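Local structure of MW1564 protein (Staphylococcus aureus, 3NTV) at residues G181-I186 against K199-Y204. The protein is a putative caffeoyl-CoA O-methyltransferase, which probably transfers a methyl group from S-adenosylmethionine to a hydroxyl oxygen of its substrate. Residues are numbered along the deposited sequence; the frame is centred on the assembly and turned at random.
Sequences GFVSDI and KKVQDY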
# COMPACT_ATOMS: atom_id res chain seq x y z
N GLY A 181 1.92 -2.04 17.05
CA GLY A 181 0.80 -2.93 17.32
C GLY A 181 0.21 -2.77 18.71
O GLY A 181 -0.75 -3.47 19.05
N PHE A 182 0.76 -1.83 19.51
CA PHE A 182 0.29 -1.59 20.88
C PHE A 182 -1.00 -0.84 21.02
O PHE A 182 -1.58 -0.89 22.10
CB PHE A 182 1.35 -0.88 21.72
CG PHE A 182 2.53 -1.73 22.12
CD1 PHE A 182 2.37 -2.79 23.00
CD2 PHE A 182 3.81 -1.40 21.70
CE1 PHE A 182 3.47 -3.57 23.38
CE2 PHE A 182 4.91 -2.17 22.10
CZ PHE A 182 4.73 -3.25 22.93
N VAL A 183 -1.45 -0.10 19.98
CA VAL A 183 -2.67 0.72 20.07
C VAL A 183 -3.91 0.10 20.73
O VAL A 183 -4.59 0.80 21.49
CB VAL A 183 -3.01 1.50 18.78
CG1 VAL A 183 -1.97 2.58 18.49
CG2 VAL A 183 -3.19 0.57 17.59
N SER A 184 -4.17 -1.20 20.46
CA SER A 184 -5.34 -1.91 21.00
C SER A 184 -4.97 -3.01 22.02
O SER A 184 -5.86 -3.73 22.50
CB SER A 184 -6.16 -2.51 19.86
OG SER A 184 -6.62 -1.50 18.98
N ASP A 185 -3.69 -3.14 22.35
CA ASP A 185 -3.15 -4.16 23.26
C ASP A 185 -3.35 -3.84 24.74
O ASP A 185 -3.01 -2.74 25.19
CB ASP A 185 -1.65 -4.37 22.94
CG ASP A 185 -0.97 -5.59 23.56
OD1 ASP A 185 -1.63 -6.34 24.30
OD2 ASP A 185 0.23 -5.81 23.27
N ILE A 186 -3.85 -4.83 25.52
CA ILE A 186 -4.03 -4.70 26.97
C ILE A 186 -2.66 -4.56 27.64
O ILE A 186 -2.55 -3.84 28.64
CB ILE A 186 -4.87 -5.89 27.54
CG1 ILE A 186 -6.35 -5.80 27.10
CG2 ILE A 186 -4.73 -6.01 29.09
CD1 ILE A 186 -7.35 -5.01 28.03
N LYS A 199 -1.08 7.04 23.30
CA LYS A 199 -1.92 8.24 23.33
C LYS A 199 -1.51 9.23 22.24
O LYS A 199 -2.37 9.78 21.56
CB LYS A 199 -1.85 8.90 24.72
CG LYS A 199 -3.15 9.59 25.11
CD LYS A 199 -2.93 10.77 26.05
CE LYS A 199 -4.17 11.64 26.18
NZ LYS A 199 -4.45 12.42 24.95
N LYS A 200 -0.20 9.47 22.08
CA LYS A 200 0.32 10.39 21.07
C LYS A 200 -0.08 9.93 19.64
O LYS A 200 -0.56 10.73 18.86
CB LYS A 200 1.86 10.48 21.17
CG LYS A 200 2.49 11.45 20.17
CD LYS A 200 3.98 11.16 19.96
CE LYS A 200 4.83 11.65 21.10
NZ LYS A 200 6.28 11.51 20.78
N VAL A 201 0.10 8.65 19.35
CA VAL A 201 -0.17 8.06 18.03
C VAL A 201 -1.67 8.10 17.75
O VAL A 201 -2.08 8.51 16.66
CB VAL A 201 0.46 6.65 17.92
CG1 VAL A 201 -0.07 5.89 16.73
CG2 VAL A 201 1.99 6.75 17.84
N GLN A 202 -2.49 7.73 18.75
CA GLN A 202 -3.94 7.80 18.57
C GLN A 202 -4.39 9.22 18.31
O GLN A 202 -5.22 9.42 17.41
CB GLN A 202 -4.69 7.17 19.74
CG GLN A 202 -4.52 5.64 19.81
CD GLN A 202 -5.18 5.01 21.03
OE1 GLN A 202 -5.28 3.78 21.15
NE2 GLN A 202 -5.55 5.82 22.01
N ASP A 203 -3.86 10.21 19.08
CA ASP A 203 -4.18 11.63 18.86
C ASP A 203 -3.76 12.06 17.45
O ASP A 203 -4.51 12.76 16.77
CB ASP A 203 -3.49 12.52 19.92
CG ASP A 203 -4.11 12.41 21.30
OD1 ASP A 203 -5.18 11.75 21.43
OD2 ASP A 203 -3.53 12.98 22.25
N TYR A 204 -2.55 11.67 17.01
CA TYR A 204 -2.05 11.99 15.67
C TYR A 204 -2.99 11.45 14.61
O TYR A 204 -3.35 12.20 13.70
CB TYR A 204 -0.62 11.41 15.47
CG TYR A 204 -0.06 11.65 14.08
CD1 TYR A 204 0.75 12.75 13.82
CD2 TYR A 204 -0.35 10.79 13.03
CE1 TYR A 204 1.28 12.98 12.55
CE2 TYR A 204 0.17 11.01 11.75
CZ TYR A 204 1.00 12.09 11.52
OH TYR A 204 1.56 12.32 10.28
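Val183 meets Val201 and Gln202 where the loop between strand 170-175 and helix 192-209 packs against the helix it leads into, on the periphery of the Rossmann-like fold of an O-methyltransferase. The apolar part is one methyl against another, Val183 CG1 lying 4.2 Å from Val201 CG1. Short, branched valines suit this place: each offers a methyl without a long chain to bury. With CG1 anti to its own carbonyl carbon, Val183 points that methyl at the helix, where it also lies 4.2 Å from CG of Gln202. The glutamine runs past the valine in the opposite sense, its chain extended beyond CG (chi2 176°), which carries the amide as far as the loop backbone. There the amide end lies close to the carbonyl O of Val183; a long chain that stays apolar up to its polar tip fits this partly exposed margin.

Farther out, Leu178 packs on Val183 and Ala151 on Val201, extending the apolar layer, while Asn25 and Tyr28 of the second subunit touch Val183 and Gln202 respectively, so the seam borders the dimer interface. The loop is pinned by its own turn, with Asp185 N hydrogen-bonded to Phe182 O at 3.1 Å, and by the Phe182 ring resting on Val198 and Val194, one and two turns before Gln202. Tyr204 reaches Thr174 through its hydroxyl, tying the helix to the sheet. On the helix side turned from the loop, Lys199 and Asp203, one turn apart, form a salt bridge: Lys199 NZ donates to the syn lone pair of Asp203 OD2 at 2.9 Å.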